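Local coordinates for enoyl-CoA hydratase/carnithine racemase (Magnetospirillum magneticum, PDB 4NEK), which probably acts on fatty acyl-CoA thioesters as a member of the enoyl-CoA hydratase/isomerase family, perhaps shifting the double bond as a delta(3)-delta(2)-enoyl-CoA isomerase, at residues C[14-19]-C[36-41]; C[208-213]-C[219-224]. One frame throughout, in Å; residues are numbered along the deposited sequence.

Contact 1 is a buried joint in the body of the fold, where strand 13-18 of the main sheet receives helix 29-44. Contact 2 lies at the surface, where the loop after helix 198-208 folds back on helix 215-230. Their centres are about 29 Å apart, their nearest atoms about 9 Å, and they share no helix or strand. The chemistry follows the setting: in contact 1 a neutral amide and small apolar groups meet the helix, with a lysine only at the margin, whereas contact 2 rests on a carboxylate-guanidinium pair. Contact 2 also borders a second subunit; contact 1 is touched by no other chain.

Contact 1 (C[14-19]-C[36-41]); sequences QVVRMN and AEAFAK
Gln-14 reaches from the strand to the helix and sets its carboxamide against the backbone of Ala-38. Its CG stands anti to the backbone N (chi1 -173°) and the next bond is also extended, which carries the amide straight out from the strand to the helix surface. There NE2 gives a hydrogen bond to Ala-38 O at 2.9 Å, but a weak one, since the N-H...O angle is just 129°. The same NE2 lies 3.8 Å from Ala-38 CB, so the amide rests on both the carbonyl and the methyl of one residue. Its other end faces Lys-41: OE1 comes within 3.4 Å of CE of Lys-41, whose chain bends at chi3 and chi4 and passes the amide obliquely. The ammonium group of Lys-41 has its stronger partner in Asp-45, with which it forms a salt bridge. Two residues along the strand, Val-16 turns its CG2 methyl to Ala-38 CB at 4.2 Å. Ala-38 thus faces both inward-pointing strand residues, and its small methyl is consistent with the close approach of the two axes, 9.8 Å. The two segments run almost exactly antiparallel, at 178°, as expected where helix 29-44 leads back between strands 13-18 and 50-54 in a beta-alpha-beta crossover. Leu-35 adds to the packing on Val-16, and Phe-39 stacks on Phe-51 of the neighbouring strand. The chemistry is mixed: a neutral amide meets a helix carbonyl in a buried setting beside a single valine-alanine methyl contact, its bent bond probably contributing modestly, while the lysine charge is kept at the exposed margin and answered by Asp-45, just past the end of the helix.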
loop_
_atom_site.group_PDB
_atom_site.type_symbol
_atom_site.label_atom_id
_atom_site.label_comp_id
_atom_site.label_asym_id
_atom_site.label_seq_id
_atom_site.Cartn_x
_atom_site.Cartn_y
_atom_site.Cartn_z
ATOM N N GLN C 14 -3.593 -31.116 -14.332
ATOM C CA GLN C 14 -3.519 -31.060 -15.778
ATOM C C GLN C 14 -2.887 -29.771 -16.254
ATOM O O GLN C 14 -3.453 -28.712 -16.094
ATOM C CB GLN C 14 -4.865 -31.168 -16.414
ATOM C CG GLN C 14 -4.674 -31.270 -17.912
ATOM C CD GLN C 14 -5.893 -31.792 -18.631
ATOM O OE1 GLN C 14 -6.559 -32.706 -18.167
ATOM N NE2 GLN C 14 -6.201 -31.196 -19.772
ATOM N N VAL C 15 -1.702 -29.886 -16.828
ATOM C CA VAL C 15 -0.953 -28.770 -17.287
ATOM C C VAL C 15 -1.347 -28.498 -18.711
ATOM O O VAL C 15 -1.407 -29.413 -19.528
ATOM C CB VAL C 15 0.523 -29.094 -17.271
ATOM C CG1 VAL C 15 1.331 -27.911 -17.783
ATOM C CG2 VAL C 15 0.960 -29.432 -15.866
ATOM N N VAL C 16 -1.675 -27.254 -18.994
ATOM C CA VAL C 16 -2.156 -26.833 -20.304
ATOM C C VAL C 16 -1.315 -25.629 -20.699
ATOM O O VAL C 16 -1.386 -24.615 -20.044
ATOM C CB VAL C 16 -3.626 -26.415 -20.211
ATOM C CG1 VAL C 16 -4.116 -25.929 -21.548
ATOM C CG2 VAL C 16 -4.492 -27.580 -19.735
ATOM N N ARG C 17 -0.482 -25.785 -21.704
ATOM C CA ARG C 17 0.500 -24.788 -22.026
ATOM C C ARG C 17 0.293 -24.254 -23.446
ATOM O O ARG C 17 0.170 -25.024 -24.382
ATOM C CB ARG C 17 1.902 -25.362 -21.934
ATOM C CG ARG C 17 2.924 -24.276 -22.213
ATOM C CD ARG C 17 4.326 -24.817 -22.353
ATOM N NE ARG C 17 4.864 -25.422 -21.150
ATOM C CZ ARG C 17 5.429 -24.751 -20.135
ATOM N NH1 ARG C 17 5.568 -23.423 -20.148
ATOM N NH2 ARG C 17 5.848 -25.405 -19.083
HETATM N N MSE C 18 0.230 -22.933 -23.595
HETATM C CA MSE C 18 0.146 -22.322 -24.906
HETATM C C MSE C 18 1.535 -22.273 -25.441
HETATM O O MSE C 18 2.470 -21.897 -24.744
HETATM C CB MSE C 18 -0.452 -20.948 -24.827
HETATM C CG MSE C 18 -1.902 -21.064 -24.347
HETATM SE SE MSE C 18 -2.662 -19.251 -24.001
HETATM C CE MSE C 18 -1.842 -18.902 -22.212
ATOM N N ASN C 19 1.662 -22.646 -26.707
ATOM C CA ASN C 19 2.954 -22.897 -27.300
ATOM C C ASN C 19 3.081 -22.392 -28.737
ATOM O O ASN C 19 3.259 -23.149 -29.656
ATOM C CB ASN C 19 3.214 -24.384 -27.258
ATOM C CG ASN C 19 4.641 -24.736 -27.656
ATOM O OD1 ASN C 19 5.584 -24.046 -27.302
ATOM N ND2 ASN C 19 4.793 -25.809 -28.381
ATOM N N ALA C 36 -10.108 -25.544 -25.365
ATOM C CA ALA C 36 -11.428 -25.980 -24.928
ATOM C C ALA C 36 -11.444 -27.484 -24.757
ATOM O O ALA C 36 -12.037 -28.018 -23.822
ATOM C CB ALA C 36 -12.487 -25.547 -25.922
ATOM N N GLU C 37 -10.814 -28.185 -25.677
ATOM C CA GLU C 37 -10.784 -29.639 -25.609
ATOM C C GLU C 37 -10.074 -30.073 -24.348
ATOM O O GLU C 37 -10.554 -30.946 -23.638
ATOM C CB GLU C 37 -10.074 -30.208 -26.825
ATOM C CG GLU C 37 -10.343 -31.672 -27.134
ATOM C CD GLU C 37 -9.652 -32.108 -28.437
ATOM O OE1 GLU C 37 -8.397 -32.089 -28.482
ATOM O OE2 GLU C 37 -10.348 -32.429 -29.438
ATOM N N ALA C 38 -8.922 -29.470 -24.082
ATOM C CA ALA C 38 -8.180 -29.801 -22.862
ATOM C C ALA C 38 -8.995 -29.598 -21.561
ATOM O O ALA C 38 -8.891 -30.400 -20.650
ATOM C CB ALA C 38 -6.907 -29.004 -22.810
ATOM N N PHE C 39 -9.793 -28.548 -21.491
ATOM C CA PHE C 39 -10.669 -28.373 -20.350
ATOM C C PHE C 39 -11.745 -29.408 -20.270
ATOM O O PHE C 39 -12.029 -29.903 -19.211
ATOM C CB PHE C 39 -11.265 -26.962 -20.301
ATOM C CG PHE C 39 -10.354 -26.005 -19.625
ATOM C CD1 PHE C 39 -9.233 -25.504 -20.300
ATOM C CD2 PHE C 39 -10.515 -25.709 -18.298
ATOM C CE1 PHE C 39 -8.326 -24.673 -19.673
ATOM C CE2 PHE C 39 -9.620 -24.865 -17.658
ATOM C CZ PHE C 39 -8.518 -24.358 -18.344
ATOM N N ALA C 40 -12.343 -29.767 -21.398
ATOM C CA ALA C 40 -13.391 -30.792 -21.408
ATOM C C ALA C 40 -12.810 -32.135 -20.960
ATOM O O ALA C 40 -13.374 -32.832 -20.128
ATOM C CB ALA C 40 -14.010 -30.906 -22.789
ATOM N N LYS C 41 -11.639 -32.469 -21.449
ATOM C CA LYS C 41 -11.023 -33.701 -21.020
ATOM C C LYS C 41 -10.733 -33.679 -19.508
ATOM O O LYS C 41 -11.105 -34.600 -18.775
ATOM C CB LYS C 41 -9.769 -33.949 -21.852
ATOM C CG LYS C 41 -8.796 -34.873 -21.145
ATOM C CD LYS C 41 -7.367 -34.968 -21.708
ATOM C CE LYS C 41 -6.266 -35.092 -20.626
ATOM N NZ LYS C 41 -6.590 -35.938 -19.434
#

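Contact 2 (C[208-213]-C[219-224]); sequences MKTPAE and LTREAA
Glu-213 and Arg-221 meet through unlike torsions: CG of Glu-213 sits between its backbone N and carbonyl carbon (chi1 65°), while Arg-221 leaves the helix with CG anti to N and then bends at chi3 (-56°), which turns the NE-NH2 side of its guanidinium to the acid. The grip is side-on and two-pronged. NH2 of Arg-221 bonds to OE1 of Glu-213 at 2.7 Å, nearly straight, and NE of Arg-221 bonds to OE2 of Glu-213 at 2.8 Å. Each carboxylate oxygen offers its syn lone pair, and the two flat groups are only 18° from coplanar, so the pair is fixed edge to edge. Over one face of the guanidinium, off toward its rim, lies the CG2 methyl of Thr-210, 4.0 Å from NE of Arg-221. The hydroxyl of that threonine is engaged elsewhere, bonding to Ala-206 O at the end of helix 198-208. OE2 of Glu-213 has a second cationic partner in Arg-218 NE, and Arg-218 NH2 also bonds to the carbonyl of Thr-210, so two arginines of helix 215-230 hold the incoming loop. An alanine in place of Glu-213 is likely to leave both arginines without their shared carboxylate and the Arg-221 guanidinium free to turn. The subunit interface is close by: Glu-213 O bonds to Gln-141 of a second subunit, and Glu-222 on the same helix bonds to Ser-140 of that subunit. A carboxylate shared by two guanidinium groups would probably be stabilised in its charged form, and its two nearly planar bonds to Arg-221 tie the loop carrying Glu-213 to the second turn of the helix it leads into.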
loop_
_atom_site.group_PDB
_atom_site.type_symbol
_atom_site.label_atom_id
_atom_site.label_comp_id
_atom_site.label_asym_id
_atom_site.label_seq_id
_atom_site.Cartn_x
_atom_site.Cartn_y
_atom_site.Cartn_z
HETATM N N MSE C 208 -18.457 -20.180 -3.879
HETATM C CA MSE C 208 -17.776 -18.902 -4.069
HETATM C C MSE C 208 -18.244 -18.222 -5.300
HETATM O O MSE C 208 -18.317 -17.012 -5.332
HETATM C CB MSE C 208 -16.269 -19.082 -4.158
HETATM C CG MSE C 208 -15.711 -19.339 -2.762
HETATM SE SE MSE C 208 -13.810 -19.739 -2.920
HETATM C CE MSE C 208 -13.096 -17.934 -3.224
ATOM N N LYS C 209 -18.538 -19.000 -6.328
ATOM C CA LYS C 209 -18.877 -18.444 -7.630
ATOM C C LYS C 209 -20.356 -18.370 -7.877
ATOM O O LYS C 209 -20.791 -18.074 -8.981
ATOM C CB LYS C 209 -18.205 -19.272 -8.704
ATOM C CG LYS C 209 -16.709 -19.098 -8.623
ATOM C CD LYS C 209 -15.966 -19.798 -9.722
ATOM C CE LYS C 209 -16.243 -19.158 -11.058
ATOM N NZ LYS C 209 -15.286 -19.665 -12.081
ATOM N N THR C 210 -21.144 -18.647 -6.850
ATOM C CA THR C 210 -22.576 -18.497 -6.959
ATOM C C THR C 210 -22.889 -17.017 -6.853
ATOM O O THR C 210 -22.360 -16.331 -5.987
ATOM C CB THR C 210 -23.272 -19.271 -5.846
ATOM O OG1 THR C 210 -22.925 -20.651 -5.992
ATOM C CG2 THR C 210 -24.759 -19.086 -5.904
ATOM N N PRO C 211 -23.788 -16.526 -7.724
ATOM C CA PRO C 211 -24.094 -15.100 -7.679
ATOM C C PRO C 211 -24.557 -14.687 -6.308
ATOM O O PRO C 211 -25.227 -15.447 -5.621
ATOM C CB PRO C 211 -25.230 -14.949 -8.693
ATOM C CG PRO C 211 -24.979 -16.024 -9.669
ATOM C CD PRO C 211 -24.434 -17.188 -8.872
ATOM N N ALA C 212 -24.155 -13.488 -5.919
ATOM C CA ALA C 212 -24.459 -12.956 -4.611
ATOM C C ALA C 212 -25.949 -12.807 -4.426
ATOM O O ALA C 212 -26.673 -12.533 -5.373
ATOM C CB ALA C 212 -23.783 -11.609 -4.436
ATOM N N GLU C 213 -26.410 -13.020 -3.211
ATOM C CA GLU C 213 -27.826 -13.105 -2.946
ATOM C C GLU C 213 -28.096 -12.562 -1.568
ATOM O O GLU C 213 -27.169 -12.323 -0.815
ATOM C CB GLU C 213 -28.256 -14.573 -3.058
ATOM C CG GLU C 213 -27.656 -15.484 -2.036
ATOM C CD GLU C 213 -27.784 -16.961 -2.412
ATOM O OE1 GLU C 213 -28.849 -17.365 -2.930
ATOM O OE2 GLU C 213 -26.828 -17.747 -2.162
ATOM N N LEU C 219 -26.876 -18.080 3.721
ATOM C CA LEU C 219 -26.702 -18.908 4.921
ATOM C C LEU C 219 -27.387 -20.243 4.781
ATOM O O LEU C 219 -26.811 -21.300 5.110
ATOM C CB LEU C 219 -27.261 -18.218 6.143
ATOM C CG LEU C 219 -26.460 -16.978 6.533
ATOM C CD1 LEU C 219 -27.131 -16.251 7.672
ATOM C CD2 LEU C 219 -25.049 -17.389 6.919
ATOM N N THR C 220 -28.614 -20.199 4.269
ATOM C CA THR C 220 -29.366 -21.418 4.035
ATOM C C THR C 220 -28.644 -22.312 3.036
ATOM O O THR C 220 -28.521 -23.520 3.234
ATOM C CB THR C 220 -30.775 -21.062 3.534
ATOM O OG1 THR C 220 -31.448 -20.368 4.572
ATOM C CG2 THR C 220 -31.565 -22.275 3.185
ATOM N N ARG C 221 -28.197 -21.712 1.943
ATOM C CA ARG C 221 -27.517 -22.472 0.913
ATOM C C ARG C 221 -26.278 -23.170 1.450
ATOM O O ARG C 221 -26.086 -24.355 1.212
ATOM C CB ARG C 221 -27.141 -21.553 -0.242
ATOM C CG ARG C 221 -26.577 -22.289 -1.435
ATOM C CD ARG C 221 -26.066 -21.342 -2.498
ATOM N NE ARG C 221 -27.106 -20.422 -2.924
ATOM C CZ ARG C 221 -28.045 -20.727 -3.799
ATOM N NH1 ARG C 221 -28.058 -21.912 -4.382
ATOM N NH2 ARG C 221 -28.965 -19.837 -4.113
ATOM N N GLU C 222 -25.447 -22.443 2.183
ATOM C CA GLU C 222 -24.194 -23.001 2.672
ATOM C C GLU C 222 -24.498 -24.120 3.604
ATOM O O GLU C 222 -23.853 -25.163 3.554
ATOM C CB GLU C 222 -23.352 -21.956 3.421
ATOM C CG GLU C 222 -22.679 -20.905 2.529
ATOM C CD GLU C 222 -22.000 -19.775 3.317
ATOM O OE1 GLU C 222 -22.341 -19.589 4.519
ATOM O OE2 GLU C 222 -21.115 -19.080 2.733
ATOM N N ALA C 223 -25.479 -23.890 4.469
ATOM C CA ALA C 223 -25.835 -24.857 5.507
ATOM C C ALA C 223 -26.335 -26.181 4.926
ATOM O O ALA C 223 -25.933 -27.244 5.376
ATOM C CB ALA C 223 -26.865 -24.268 6.452
ATOM N N ALA C 224 -27.127 -26.106 3.874
ATOM C CA ALA C 224 -27.567 -27.307 3.181
ATOM C C ALA C 224 -26.383 -28.132 2.685
ATOM O O ALA C 224 -26.314 -29.346 2.909
ATOM C CB ALA C 224 -28.451 -26.928 2.013
#